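Local coordinates for Lmo0181 protein (Listeria monocytogenes serovar 1/2a, PDB 5F7V), which binds the cyclic tetrasaccharide cycloalternan and, as a membrane-attached lipoprotein, probably hands it to an ABC transporter for uptake, at residues Val177-Phe182 / Thr368-Phe372; Tyr183-Ala187 / Val353-Val357; Thr216-Thr220 / Lys374-Gly378. One frame throughout, in Å; residues are numbered along the deposited sequence.

Contact 1 (Val177-Phe182 / Thr368-Phe372). With GLC (alpha-D-glucopyranose), chain B.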
# COMPACT_ATOMS: atom_id res chain seq x y z
N VAL A 177 -1.99 -11.04 -7.54
CA VAL A 177 -3.17 -11.11 -8.39
C VAL A 177 -4.38 -10.90 -7.48
O VAL A 177 -5.04 -11.84 -7.08
CB VAL A 177 -3.26 -12.39 -9.23
CG1 VAL A 177 -4.36 -12.24 -10.27
CG2 VAL A 177 -1.92 -12.61 -9.92
N THR A 178 -4.60 -9.63 -7.15
CA THR A 178 -5.56 -9.20 -6.15
C THR A 178 -6.30 -7.98 -6.67
O THR A 178 -5.85 -7.35 -7.63
CB THR A 178 -4.85 -8.80 -4.83
OG1 THR A 178 -4.00 -7.68 -5.15
CG2 THR A 178 -4.09 -9.96 -4.22
N MET A 179 -7.42 -7.64 -6.05
CA MET A 179 -8.12 -6.41 -6.40
C MET A 179 -7.21 -5.20 -6.26
O MET A 179 -7.24 -4.30 -7.10
CB MET A 179 -9.39 -6.27 -5.54
CG MET A 179 -10.11 -4.96 -5.80
SD MET A 179 -10.81 -4.84 -7.48
CE MET A 179 -12.51 -5.13 -7.08
N ASN A 180 -6.41 -5.15 -5.19
CA ASN A 180 -5.57 -3.96 -4.99
C ASN A 180 -4.54 -3.83 -6.08
O ASN A 180 -4.29 -2.72 -6.57
CB ASN A 180 -4.86 -4.00 -3.63
CG ASN A 180 -5.25 -2.86 -2.73
OD1 ASN A 180 -6.43 -2.45 -2.67
ND2 ASN A 180 -4.27 -2.32 -2.02
N GLU A 181 -3.98 -4.96 -6.52
CA GLU A 181 -3.01 -4.87 -7.61
C GLU A 181 -3.71 -4.56 -8.93
O GLU A 181 -3.19 -3.88 -9.81
CB GLU A 181 -2.23 -6.17 -7.71
CG GLU A 181 -0.96 -6.04 -8.55
CD GLU A 181 0.17 -5.29 -7.87
OE1 GLU A 181 0.09 -4.93 -6.65
OE2 GLU A 181 1.19 -5.08 -8.57
N PHE A 182 -4.90 -5.13 -9.07
CA PHE A 182 -5.58 -5.09 -10.38
C PHE A 182 -6.08 -3.74 -10.76
O PHE A 182 -6.10 -3.46 -11.95
CB PHE A 182 -6.73 -6.07 -10.37
CG PHE A 182 -7.29 -6.30 -11.75
CD1 PHE A 182 -6.48 -6.85 -12.73
CD2 PHE A 182 -8.57 -5.94 -12.08
CE1 PHE A 182 -6.94 -7.06 -14.02
CE2 PHE A 182 -9.04 -6.14 -13.36
CZ PHE A 182 -8.21 -6.68 -14.32
N THR A 368 -13.44 -10.61 -4.92
CA THR A 368 -12.65 -10.61 -6.14
C THR A 368 -11.38 -11.39 -5.93
O THR A 368 -10.95 -12.13 -6.83
CB THR A 368 -12.34 -9.18 -6.58
OG1 THR A 368 -13.59 -8.59 -6.96
CG2 THR A 368 -11.41 -9.09 -7.75
N ASN A 369 -10.75 -11.26 -4.76
CA ASN A 369 -9.51 -11.98 -4.51
C ASN A 369 -9.73 -13.48 -4.51
O ASN A 369 -8.90 -14.24 -5.00
CB ASN A 369 -8.86 -11.54 -3.19
CG ASN A 369 -8.29 -10.15 -3.28
OD1 ASN A 369 -8.10 -9.66 -4.38
ND2 ASN A 369 -8.01 -9.53 -2.17
N SER A 370 -10.88 -13.91 -4.00
CA SER A 370 -11.20 -15.35 -4.04
C SER A 370 -11.36 -15.78 -5.51
O SER A 370 -10.85 -16.84 -5.88
CB SER A 370 -12.46 -15.62 -3.23
OG SER A 370 -12.91 -16.96 -3.39
N GLU A 371 -12.04 -14.99 -6.34
CA GLU A 371 -12.20 -15.34 -7.76
C GLU A 371 -10.85 -15.41 -8.46
O GLU A 371 -10.63 -16.29 -9.28
CB GLU A 371 -13.11 -14.34 -8.46
CG GLU A 371 -14.56 -14.46 -7.98
CD GLU A 371 -15.17 -15.83 -8.13
OE1 GLU A 371 -15.14 -16.32 -9.29
OE2 GLU A 371 -15.61 -16.47 -7.14
N PHE A 372 -9.95 -14.47 -8.17
CA PHE A 372 -8.65 -14.47 -8.79
C PHE A 372 -7.82 -15.67 -8.35
O PHE A 372 -7.15 -16.29 -9.18
CB PHE A 372 -7.90 -13.18 -8.50
CG PHE A 372 -8.42 -11.96 -9.19
CD1 PHE A 372 -9.47 -11.96 -10.11
CD2 PHE A 372 -7.83 -10.73 -8.91
CE1 PHE A 372 -9.90 -10.81 -10.72
CE2 PHE A 372 -8.27 -9.57 -9.50
CZ PHE A 372 -9.30 -9.61 -10.42
C1 GLC B . -1.65 -4.20 -0.35
C2 GLC B . -0.91 -5.50 -0.08
C3 GLC B . 0.53 -5.37 -0.58
C4 GLC B . 0.51 -5.00 -2.06
C5 GLC B . -0.40 -3.80 -2.34
C6 GLC B . -0.66 -3.56 -3.83
O2 GLC B . -0.94 -5.82 1.32
O3 GLC B . 1.15 -6.64 -0.38
O4 GLC B . 1.83 -4.63 -2.50
O5 GLC B . -1.70 -3.93 -1.75
O6 GLC B . -1.26 -4.72 -4.39
O HOH W 1 -6.23 -13.11 -4.96
O HOH W 2 -6.84 -6.80 -2.73
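Thr178 and Asn369 bring their backbones close, 5.1 Å from CA to CA, where the first turn of helix 179-187 starts against the flank of helix 361-376. Asn369 spans the gap with its amide oxygen: OD1 accepts from Met179 N at 2.7 Å, the donor lying in the carbonyl plane and the N-H aimed at the oxygen at 160°. An asparagine suits this place because its ND2 can at the same time donate to a water that also takes Asn180 N. The third amide of the helix start is capped from within, since Thr178, its hydroxyl between backbone N and carbonyl carbon (chi1 63°), accepts from Glu181 N at 3.0 Å as the N-cap. The side chains of Asn180 and Glu181 face the sugar-filled cleft of a type II solute-binding fold: Asn180 ND2 donates to the ring oxygen O5 of one glucose unit of the bound cycloalternan at 3.0 Å, and Glu181 OE1 accepts from its O6 at 2.6 Å. Behind them the contact turns apolar. Phe372 pushes its CZ over one face of Phe182, off-centre toward the rim, in a T-shaped pair with planes at 75°. The edge of the same Phe372 ring lies against Val177 O, 3.5 Å from CD2, while Val177 CG1 packs beside it. Met179, an unbranched chain bent at chi2 and chi3, turns its CE toward Thr368 OG1, 3.6 Å away.

Contact 2 (Tyr183-Ala187 / Val353-Val357); sequences YKVAA and VLPPV
Tyr183 lays its ring against the extended segment Leu354-Pro356, and each proline meets it differently. Pro356 comes from above: its CD sits over the middle of one ring face, 3.8 Å from the centroid and only 7° off the normal, a nearly ideal CH-pi contact. Proline suits this spot because its CD hydrogens, next to the ring nitrogen, are slightly polarised and project as a compact, rigid knob. Pro355 instead runs alongside the tyrosine in the same direction, so that its CG lies 3.6 Å from Tyr183 OH and its CB close to CZ. The ring reaches this place because CG stands between the backbone N and the carbonyl carbon (chi1 67°), a setting that aromatic side chains seldom take within a helix. His279 packs edge-to-face with the same ring. Tyrosine suits this place because its hydroxyl has a polar task: OH donates to a water at 2.7 Å, and that water donates to Val353 O at 2.6 Å, linking helix and loop where no direct hydrogen bond joins them. Both the water and Val353 O lie at the ring's edge, near its plane.

Val353 is modelled in two conformers; in the one described, its two methyls rest on the helix, CG1 on Ala187 CB at 4.2 Å and CG2 on Lys184 CA, and a small alanine suits a place where helix and valine are this near. The lysine's amino end leads away to salt bridges with Glu270 and Glu181. Leu354, Pro355 and Pro356 all have polyproline II backbone angles, and the whole is typical of an aromatic ring packed on a polyproline II segment through a CH-pi contact, here joining helix 179-187 to the loop that follows strand 352-353.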
# COMPACT_ATOMS: atom_id res chain seq x y z
N TYR A 183 -6.47 -2.87 -9.83
CA TYR A 183 -6.94 -1.57 -10.35
C TYR A 183 -5.78 -0.85 -11.03
O TYR A 183 -5.97 -0.09 -11.97
CB TYR A 183 -7.65 -0.69 -9.32
CG TYR A 183 -6.85 -0.14 -8.16
CD1 TYR A 183 -6.10 1.01 -8.29
CD2 TYR A 183 -6.84 -0.74 -6.92
CE1 TYR A 183 -5.42 1.57 -7.23
CE2 TYR A 183 -6.17 -0.22 -5.84
CZ TYR A 183 -5.45 0.93 -6.02
OH TYR A 183 -4.80 1.47 -4.94
N LYS A 184 -4.55 -1.07 -10.54
CA LYS A 184 -3.35 -0.55 -11.22
C LYS A 184 -3.06 -1.24 -12.54
O LYS A 184 -2.82 -0.59 -13.54
CB LYS A 184 -2.19 -0.67 -10.26
CG LYS A 184 -0.86 -0.30 -10.87
CD LYS A 184 0.34 -0.60 -10.00
CE LYS A 184 0.54 -2.09 -9.71
NZ LYS A 184 1.60 -2.29 -8.70
N VAL A 185 -3.01 -2.57 -12.53
CA VAL A 185 -2.66 -3.31 -13.75
C VAL A 185 -3.71 -3.11 -14.84
O VAL A 185 -3.37 -2.98 -16.01
CB VAL A 185 -2.39 -4.81 -13.42
CG1 VAL A 185 -2.06 -5.56 -14.68
CG2 VAL A 185 -1.21 -4.89 -12.46
N ALA A 186 -4.98 -3.03 -14.44
CA ALA A 186 -6.04 -2.64 -15.41
C ALA A 186 -5.76 -1.28 -16.03
O ALA A 186 -5.83 -1.13 -17.26
CB ALA A 186 -7.39 -2.65 -14.73
N ALA A 187 -5.37 -0.33 -15.19
CA ALA A 187 -5.05 1.01 -15.72
C ALA A 187 -3.86 1.01 -16.63
O ALA A 187 -3.79 1.83 -17.55
CB ALA A 187 -4.82 1.96 -14.55
N VAL A 353 -2.18 6.20 -9.85
CA VAL A 353 -3.62 6.02 -9.88
C VAL A 353 -4.10 5.83 -8.45
O VAL A 353 -3.64 4.95 -7.72
CB VAL A 353 -4.08 4.91 -10.84
CG1 VAL A 353 -3.84 5.40 -12.26
CG2 VAL A 353 -3.47 3.55 -10.49
N LEU A 354 -5.02 6.68 -8.03
CA LEU A 354 -5.52 6.67 -6.66
C LEU A 354 -6.39 5.44 -6.44
O LEU A 354 -7.05 4.97 -7.37
CB LEU A 354 -6.29 7.96 -6.39
CG LEU A 354 -5.48 9.24 -6.59
CD1 LEU A 354 -6.40 10.42 -6.37
CD2 LEU A 354 -4.32 9.30 -5.60
N PRO A 355 -6.44 4.91 -5.20
CA PRO A 355 -7.42 3.86 -4.92
C PRO A 355 -8.86 4.30 -5.17
O PRO A 355 -9.16 5.46 -4.88
CB PRO A 355 -7.24 3.61 -3.43
CG PRO A 355 -5.96 4.25 -3.06
CD PRO A 355 -5.81 5.43 -3.98
N PRO A 356 -9.70 3.42 -5.71
CA PRO A 356 -11.12 3.75 -5.70
C PRO A 356 -11.57 4.03 -4.25
O PRO A 356 -11.15 3.32 -3.33
CB PRO A 356 -11.76 2.50 -6.29
CG PRO A 356 -10.72 1.85 -7.03
CD PRO A 356 -9.47 2.06 -6.24
N VAL A 357 -12.44 5.00 -4.08
CA VAL A 357 -12.93 5.41 -2.75
C VAL A 357 -14.40 5.00 -2.61
O VAL A 357 -15.28 5.70 -3.09
CB VAL A 357 -12.70 6.92 -2.53
CG1 VAL A 357 -13.26 7.41 -1.20
CG2 VAL A 357 -11.19 7.21 -2.61
O HOH W 3 -3.26 3.58 -5.50

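Contact 3 (Thr216-Thr220 / Lys374-Gly378)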
# COMPACT_ATOMS: atom_id res chain seq x y z
N THR A 216 -2.26 -13.73 -14.75
CA THR A 216 -2.49 -15.13 -14.40
C THR A 216 -1.69 -16.08 -15.27
O THR A 216 -1.25 -17.13 -14.76
CB THR A 216 -3.98 -15.47 -14.41
OG1 THR A 216 -4.51 -15.28 -15.71
CG2 THR A 216 -4.78 -14.63 -13.42
N ASN A 217 -1.44 -15.71 -16.53
CA ASN A 217 -0.65 -16.60 -17.37
C ASN A 217 0.77 -16.74 -16.86
O ASN A 217 1.38 -17.80 -17.10
CB ASN A 217 -0.58 -16.06 -18.79
CG ASN A 217 -1.74 -16.45 -19.67
OD1 ASN A 217 -2.57 -17.25 -19.29
ND2 ASN A 217 -1.74 -15.94 -20.88
N GLU A 218 1.31 -15.73 -16.18
CA GLU A 218 2.65 -15.90 -15.60
C GLU A 218 2.71 -17.02 -14.60
O GLU A 218 3.72 -17.71 -14.45
CB GLU A 218 3.07 -14.61 -14.91
CG GLU A 218 3.33 -13.53 -15.94
CD GLU A 218 3.98 -12.29 -15.40
OE1 GLU A 218 3.68 -11.94 -14.24
OE2 GLU A 218 4.73 -11.68 -16.21
N VAL A 219 1.60 -17.25 -13.90
CA VAL A 219 1.54 -18.35 -12.93
C VAL A 219 1.15 -19.66 -13.60
O VAL A 219 1.78 -20.69 -13.33
CB VAL A 219 0.52 -18.02 -11.82
CG1 VAL A 219 0.25 -19.23 -10.93
CG2 VAL A 219 1.02 -16.82 -11.04
N THR A 220 0.11 -19.69 -14.44
CA THR A 220 -0.48 -20.95 -14.90
C THR A 220 0.06 -21.47 -16.22
O THR A 220 -0.06 -22.69 -16.49
CB THR A 220 -2.01 -20.82 -15.03
OG1 THR A 220 -2.29 -19.94 -16.11
CG2 THR A 220 -2.64 -20.32 -13.72
N LYS A 374 -8.93 -18.55 -7.60
CA LYS A 374 -9.44 -19.71 -8.33
C LYS A 374 -8.80 -19.76 -9.71
O LYS A 374 -8.56 -20.86 -10.21
CB LYS A 374 -10.96 -19.69 -8.48
CG LYS A 374 -11.74 -19.96 -7.21
CD LYS A 374 -13.23 -19.76 -7.43
CE LYS A 374 -14.03 -19.74 -6.15
NZ LYS A 374 -15.45 -19.50 -6.48
N VAL A 375 -8.55 -18.64 -10.38
CA VAL A 375 -7.87 -18.73 -11.68
C VAL A 375 -6.47 -19.26 -11.50
O VAL A 375 -6.03 -20.15 -12.22
CB VAL A 375 -7.82 -17.34 -12.34
CG1 VAL A 375 -7.15 -17.47 -13.70
CG2 VAL A 375 -9.20 -16.72 -12.43
N LEU A 376 -5.79 -18.76 -10.49
CA LEU A 376 -4.39 -19.20 -10.25
C LEU A 376 -4.26 -20.66 -9.91
O LEU A 376 -3.23 -21.24 -10.23
CB LEU A 376 -3.74 -18.38 -9.14
CG LEU A 376 -3.61 -16.86 -9.37
CD1 LEU A 376 -2.88 -16.28 -8.18
CD2 LEU A 376 -2.87 -16.62 -10.68
N ASN A 377 -5.30 -21.25 -9.31
CA ASN A 377 -5.29 -22.65 -8.92
C ASN A 377 -5.85 -23.55 -10.01
O ASN A 377 -5.92 -24.77 -9.82
CB ASN A 377 -6.09 -22.83 -7.63
CG ASN A 377 -5.41 -22.22 -6.42
OD1 ASN A 377 -4.19 -22.09 -6.38
ND2 ASN A 377 -6.19 -21.91 -5.39
N GLY A 378 -6.24 -22.99 -11.15
CA GLY A 378 -6.78 -23.84 -12.19
C GLY A 378 -8.22 -24.25 -12.00
O GLY A 378 -8.61 -25.31 -12.47
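Peptide groups are the flat groups in touch where Thr220 meets Val375 and Leu376, for no aromatic ring or planar side chain takes part: the methyl CG2 of Thr220 lies 3.7 Å from Val375 O and equally far from Leu376 O. The setting is helix-helix packing between the last turns of helices 206-220 and 361-376, the second of which ends in a Schellman motif. Gly378 closes that motif with a positive phi of 80°, where a side chain would be jammed against the preceding carbonyl oxygen; glycine is therefore the natural residue here. Its N donates to Val375 O at 3.0 Å, one of the two bonds back into the last turn that define the motif, and the threonine methyl rests beside the same oxygen.

The side chains that meet are branched, and they touch through methyl groups. Thr216 turns its methyl to the partner helix: CG2 makes its closest approach to Val375 at CG1, 3.7 Å away, the two side chains crossing at about a right angle. With OG1 between the backbone N and the carbonyl carbon (chi1 62°), the hydroxyl can turn back to Leu212 O in a weak hydrogen bond, as threonines in helices often do. Pro382 of the next helix also packs on Thr216 and Val375. In helix 206-220, Thr216 O accepts from both Val219 N and Thr220 N. Leucine suits position 376, since its longer chain carries a methyl across to the other helix from a CB that does not itself aim there. Leu376 CD2 touches two residues one turn apart on helix 206-220: it lies 3.9 Å from Thr216 CG2 and 3.8 Å from Val219 CB.

How the contacts relate
Helix 179-187 supplies one side of both contact 1 and contact 2, whose centres are 12 Å apart: its start meets helix 361-376, and its last turn meets the loop that leads into that same helix. Contact 3 lies further along helix 361-376, its centre again 12 Å from that of contact 1, and the two join directly through Val177, whose CG1 is 4.0 Å from Thr216 CG2 and whose CB is 4.0 Å from Leu376 CD1. Contacts 2 and 3 do not touch. Only contact 1 includes residues of the glycan pocket; the Lys184 side chain in contact 2 is about 6 Å from a bound glucose, that of Leu376 in contact 3 about 11 Å.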